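LC-Est1C (Uncultured organism, PDB 3WYD) catalyses the hydrolysis of carboxylic esters as the C-terminal esterase domain, of alpha/beta hydrolase fold, of a metagenome-derived enzyme from leaf-branch compost. Local coordinates at residues 41-46 with 121-126; 72-77 with 94-99. One frame throughout, in Å; residues are numbered along the deposited sequence.

Contact 1 (41-46 with 121-126); sequences IALHGM and YGTWSI
Leu-43 lays its CD1 methyl over the backbone of the helix between Gly-122 and Thr-123: CD1 lies 3.7 Å from the carbonyl carbon C of Gly-122 and equally close to the amide N of Thr-123, so the methyl covers one peptide unit. The torsions account for this reach. CG of Leu-43 stands beside its backbone N and anti to the carbonyl carbon (chi1 -58°), and the extended chi2 of 180° carries CD1 onward to the helix. The same methyl meets Ile-126 one turn further along, end to end, with 4.0 Å between CD1 of Leu-43 and CD1 of Ile-126. Gly-122 and Leu-43 have the closest alpha carbons, 7.2 Å from CA to CA, and at Gly-122 the leucine methyl rests on bare main chain. Here strand 37-43 of the central alpha/beta hydrolase sheet packs against helix 118-129, their local axes 9.0 Å apart at closest approach and their N-to-C directions 128° apart. The helix starts within a GxSxG sequence, Gly-115 to Gly-119, consistent with a nucleophile elbow at Ser-117, and the side chain of Leu-43 also touches this turn. On the flank, OG1 of Thr-123 lies 4.1 Å from CD1 of Leu-43, a van der Waals approach; its hydrogen bond goes to the carbonyl O of Gly-119, satisfying the buried hydroxyl within the helix.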
loop_
_atom_site.group_PDB
_atom_site.type_symbol
_atom_site.label_atom_id
_atom_site.label_comp_id
_atom_site.label_asym_id
_atom_site.label_seq_id
_atom_site.Cartn_x
_atom_site.Cartn_y
_atom_site.Cartn_z
ATOM N N ILE A 41 -7.760 16.764 3.434
ATOM C CA ILE A 41 -6.514 16.061 3.198
ATOM C C ILE A 41 -6.884 14.874 2.296
ATOM O O ILE A 41 -7.777 14.100 2.657
ATOM C CB ILE A 41 -5.927 15.537 4.532
ATOM C CG1 ILE A 41 -5.701 16.702 5.525
ATOM C CG2 ILE A 41 -4.672 14.702 4.251
ATOM C CD1 ILE A 41 -4.843 17.859 4.973
ATOM N N ALA A 42 -6.244 14.771 1.123
ATOM C CA ALA A 42 -6.533 13.718 0.167
ATOM C C ALA A 42 -5.278 12.870 0.009
ATOM O O ALA A 42 -4.207 13.400 -0.318
ATOM C CB ALA A 42 -6.922 14.360 -1.180
ATOM N N LEU A 43 -5.374 11.570 0.305
ATOM C CA LEU A 43 -4.237 10.632 0.319
ATOM C C LEU A 43 -4.259 9.737 -0.903
ATOM O O LEU A 43 -5.245 9.046 -1.160
ATOM C CB LEU A 43 -4.320 9.743 1.573
ATOM C CG LEU A 43 -4.335 10.489 2.906
ATOM C CD1 LEU A 43 -4.428 9.518 4.094
ATOM C CD2 LEU A 43 -3.156 11.491 3.098
ATOM N N HIS A 44 -3.194 9.813 -1.713
ATOM C CA HIS A 44 -3.026 9.004 -2.912
ATOM C C HIS A 44 -2.847 7.513 -2.696
ATOM O O HIS A 44 -2.563 7.045 -1.592
ATOM C CB HIS A 44 -1.854 9.560 -3.771
ATOM C CG HIS A 44 -0.515 9.382 -3.152
ATOM N ND1 HIS A 44 0.119 8.157 -3.091
ATOM C CD2 HIS A 44 0.298 10.261 -2.525
ATOM C CE1 HIS A 44 1.239 8.283 -2.400
ATOM N NE2 HIS A 44 1.380 9.552 -2.057
ATOM N N GLY A 45 -2.987 6.786 -3.802
ATOM C CA GLY A 45 -2.740 5.341 -3.797
ATOM C C GLY A 45 -1.277 4.940 -3.836
ATOM O O GLY A 45 -0.366 5.768 -3.721
ATOM N N MET A 46 -1.047 3.638 -3.946
ATOM C CA MET A 46 0.296 3.105 -3.832
ATOM C C MET A 46 1.176 3.556 -5.003
ATOM O O MET A 46 2.389 3.783 -4.828
ATOM C CB MET A 46 0.217 1.572 -3.784
ATOM C CG MET A 46 1.351 0.931 -3.065
ATOM S SD MET A 46 1.113 -0.836 -3.097
ATOM C CE MET A 46 -0.205 -1.010 -4.276
ATOM N N TYR A 121 -6.735 3.106 3.358
ATOM C CA TYR A 121 -6.134 2.581 4.592
ATOM C C TYR A 121 -5.585 3.697 5.458
ATOM O O TYR A 121 -5.851 3.732 6.663
ATOM C CB TYR A 121 -5.000 1.604 4.234
ATOM C CG TYR A 121 -5.457 0.173 3.927
ATOM C CD1 TYR A 121 -5.827 -0.197 2.653
ATOM C CD2 TYR A 121 -5.514 -0.793 4.936
ATOM C CE1 TYR A 121 -6.272 -1.498 2.372
ATOM C CE2 TYR A 121 -5.978 -2.094 4.663
ATOM C CZ TYR A 121 -6.397 -2.415 3.381
ATOM O OH TYR A 121 -6.869 -3.648 3.062
ATOM N N GLY A 122 -4.917 4.655 4.831
ATOM C CA GLY A 122 -4.366 5.769 5.576
ATOM C C GLY A 122 -5.409 6.637 6.228
ATOM O O GLY A 122 -5.220 7.136 7.333
ATOM N N THR A 123 -6.510 6.876 5.517
ATOM C CA THR A 123 -7.596 7.677 6.104
ATOM C C THR A 123 -8.051 7.083 7.436
ATOM O O THR A 123 -8.211 7.803 8.426
ATOM C CB THR A 123 -8.792 7.778 5.134
ATOM O OG1 THR A 123 -8.404 8.525 3.977
ATOM C CG2 THR A 123 -9.989 8.503 5.734
ATOM N N TRP A 124 -8.315 5.788 7.442
ATOM C CA TRP A 124 -8.728 5.172 8.704
ATOM C C TRP A 124 -7.616 5.123 9.740
ATOM O O TRP A 124 -7.881 5.401 10.919
ATOM C CB TRP A 124 -9.242 3.750 8.464
ATOM C CG TRP A 124 -10.769 3.676 8.286
ATOM C CD1 TRP A 124 -11.702 4.313 9.048
ATOM C CD2 TRP A 124 -11.496 2.928 7.294
ATOM N NE1 TRP A 124 -12.969 3.990 8.608
ATOM C CE2 TRP A 124 -12.872 3.069 7.590
ATOM C CE3 TRP A 124 -11.105 2.059 6.264
ATOM C CZ2 TRP A 124 -13.875 2.377 6.864
ATOM C CZ3 TRP A 124 -12.089 1.406 5.494
ATOM C CH2 TRP A 124 -13.475 1.607 5.795
ATOM N N SER A 125 -6.424 4.702 9.340
ATOM C CA SER A 125 -5.385 4.508 10.376
ATOM C C SER A 125 -4.942 5.819 11.000
ATOM O O SER A 125 -4.724 5.898 12.236
ATOM C CB SER A 125 -4.204 3.709 9.851
ATOM O OG SER A 125 -3.559 4.376 8.816
ATOM N N ILE A 126 -4.813 6.869 10.195
ATOM C CA ILE A 126 -4.432 8.167 10.749
ATOM C C ILE A 126 -5.492 8.713 11.682
ATOM O O ILE A 126 -5.199 9.243 12.736
ATOM C CB ILE A 126 -4.043 9.141 9.644
ATOM C CG1 ILE A 126 -2.807 8.607 8.926
ATOM C CG2 ILE A 126 -3.924 10.606 10.168
ATOM C CD1 ILE A 126 -2.541 9.465 7.627
#

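Contact 2 (72-77 with 94-99); sequences IVACPK and MDVIAE
Val-96 meets the strand with both of its methyl groups, one for each of two residues: CG1 lies 4.0 Å from CB of Ala-74, and CG2 lies 4.3 Å from CB of Pro-76. The fork is set by chi1 of 171°, which puts CG1 anti to the backbone N and CG2 anti to the carbonyl carbon, so the two branches spread along the strand. Ala-74 and Pro-76 are two positions apart and direct their CB atoms toward the helix, while the intervening Cys-75 points away to the other face of the sheet, where it touches Met-63 of helix 57-69. Pro-76 adds a rigid surface: its ring holds CB in place, and CB makes the nearest approach to the valine. Alpha carbons come closest at Pro-76 and Val-96, 6.9 Å from CA to CA. This is strand-to-helix packing of an alpha/beta hydrolase sheet, with helix 88-103 on one face of strand 72-76 and helix 57-69 on the other. Tyr-23, from strand 23-26, also touches Val-96, and its hydroxyl is hydrogen-bonded to OE2 of Glu-99, one turn along the helix. All three residues that meet across the contact are buried and wholly apolar at their points of touch, so helix and strand are held together here by van der Waals packing and exclusion of water, with no directional bond between them.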
loop_
_atom_site.group_PDB
_atom_site.type_symbol
_atom_site.label_atom_id
_atom_site.label_comp_id
_atom_site.label_asym_id
_atom_site.label_seq_id
_atom_site.Cartn_x
_atom_site.Cartn_y
_atom_site.Cartn_z
ATOM N N ILE A 72 -9.923 24.290 0.803
ATOM C CA ILE A 72 -8.489 24.152 0.601
ATOM C C ILE A 72 -8.195 22.649 0.626
ATOM O O ILE A 72 -8.853 21.934 1.394
ATOM C CB ILE A 72 -7.689 24.856 1.715
ATOM C CG1 ILE A 72 -7.895 26.365 1.548
ATOM C CG2 ILE A 72 -6.243 24.526 1.648
ATOM C CD1 ILE A 72 -7.323 27.190 2.680
ATOM N N VAL A 73 -7.399 22.146 -0.329
ATOM C CA VAL A 73 -7.038 20.704 -0.365
ATOM C C VAL A 73 -5.534 20.582 -0.190
ATOM O O VAL A 73 -4.766 21.283 -0.861
ATOM C CB VAL A 73 -7.423 20.051 -1.718
ATOM C CG1 VAL A 73 -7.098 18.533 -1.690
ATOM C CG2 VAL A 73 -8.909 20.286 -2.038
ATOM N N ALA A 74 -5.085 19.700 0.695
ATOM C CA ALA A 74 -3.677 19.333 0.761
ATOM C C ALA A 74 -3.482 17.879 0.423
ATOM O O ALA A 74 -4.189 17.001 0.955
ATOM C CB ALA A 74 -3.074 19.640 2.177
ATOM N N CYS A 75 -2.503 17.612 -0.418
ATOM C CA CYS A 75 -2.209 16.237 -0.874
ATOM C C CYS A 75 -0.798 15.873 -0.482
ATOM O O CYS A 75 0.170 16.285 -1.169
ATOM C CB CYS A 75 -2.335 16.211 -2.397
ATOM S SG CYS A 75 -4.011 16.586 -2.943
ATOM N N PRO A 76 -0.612 15.237 0.686
ATOM C CA PRO A 76 0.733 14.818 1.104
ATOM C C PRO A 76 1.357 13.750 0.177
ATOM O O PRO A 76 0.664 12.969 -0.493
ATOM C CB PRO A 76 0.518 14.186 2.474
ATOM C CG PRO A 76 -0.833 14.565 2.893
ATOM C CD PRO A 76 -1.651 14.907 1.677
ATOM N N LYS A 77 2.681 13.707 0.161
ATOM C CA LYS A 77 3.366 12.609 -0.490
ATOM C C LYS A 77 3.372 11.377 0.396
ATOM O O LYS A 77 3.684 11.461 1.577
ATOM C CB LYS A 77 4.788 12.992 -0.866
ATOM C CG LYS A 77 5.496 11.876 -1.638
ATOM C CD LYS A 77 6.901 12.262 -2.083
ATOM C CE LYS A 77 7.632 11.050 -2.653
ATOM N NZ LYS A 77 7.056 10.544 -3.936
ATOM N N MET A 94 0.417 14.498 9.550
ATOM C CA MET A 94 -0.013 15.427 10.577
ATOM C C MET A 94 0.770 16.717 10.526
ATOM O O MET A 94 0.238 17.784 10.799
ATOM C CB MET A 94 0.041 14.780 11.965
ATOM C CG MET A 94 -0.858 13.515 12.107
ATOM S SD MET A 94 -2.588 13.709 11.546
ATOM C CE MET A 94 -3.174 14.920 12.702
ATOM N N ASP A 95 2.018 16.614 10.113
ATOM C CA ASP A 95 2.864 17.791 9.976
ATOM C C ASP A 95 2.407 18.685 8.825
ATOM O O ASP A 95 2.443 19.919 8.928
ATOM C CB ASP A 95 4.319 17.387 9.773
ATOM C CG ASP A 95 4.987 16.911 11.053
ATOM O OD1 ASP A 95 4.403 17.043 12.154
ATOM O OD2 ASP A 95 6.108 16.392 10.945
ATOM N N VAL A 96 1.954 18.077 7.723
ATOM C CA VAL A 96 1.330 18.836 6.647
ATOM C C VAL A 96 0.097 19.582 7.123
ATOM O O VAL A 96 -0.047 20.789 6.890
ATOM C CB VAL A 96 0.948 17.925 5.466
ATOM C CG1 VAL A 96 0.089 18.687 4.449
ATOM C CG2 VAL A 96 2.197 17.334 4.848
ATOM N N ILE A 97 -0.752 18.912 7.918
ATOM C CA ILE A 97 -1.927 19.569 8.453
ATOM C C ILE A 97 -1.518 20.783 9.298
ATOM O O ILE A 97 -2.141 21.839 9.195
ATOM C CB ILE A 97 -2.859 18.588 9.263
ATOM C CG1 ILE A 97 -3.498 17.547 8.321
ATOM C CG2 ILE A 97 -3.949 19.357 10.035
ATOM C CD1 ILE A 97 -4.056 16.286 9.049
ATOM N N ALA A 98 -0.512 20.605 10.164
ATOM C CA ALA A 98 -0.144 21.661 11.097
ATOM C C ALA A 98 0.438 22.834 10.323
ATOM O O ALA A 98 0.078 23.982 10.599
ATOM C CB ALA A 98 0.835 21.150 12.160
ATOM N N GLU A 99 1.221 22.553 9.293
ATOM C CA GLU A 99 1.764 23.657 8.491
ATOM C C GLU A 99 0.650 24.424 7.762
ATOM O O GLU A 99 0.629 25.646 7.714
ATOM C CB GLU A 99 2.777 23.152 7.496
ATOM C CG GLU A 99 3.460 24.264 6.738
ATOM C CD GLU A 99 4.591 23.718 5.904
ATOM O OE1 GLU A 99 5.692 23.544 6.452
ATOM O OE2 GLU A 99 4.373 23.434 4.711
#

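After the edge strand 23-26 the chain lays down strand 37-43, then passes through helix 57-69 to strand 72-76. Helix 88-103 closes contact 2, with 16 residues between the segments, six of them already helical; strand 110-116 and helix 118-129 then close contact 1 across 74 residues. The shorter loop therefore lies wholly within the longer one. Strands 37-43 and 72-76 are parallel neighbours in the sheet, and a probable hydrogen bond from Ala-42 N to Ala-74 O, 3.0 Å, joins the two contacts. Ile-41 CD1 and Ile-97 CG1, 3.6 Å apart, link them again, bringing helix 88-103 onto strand 37-43 beside helix 118-129.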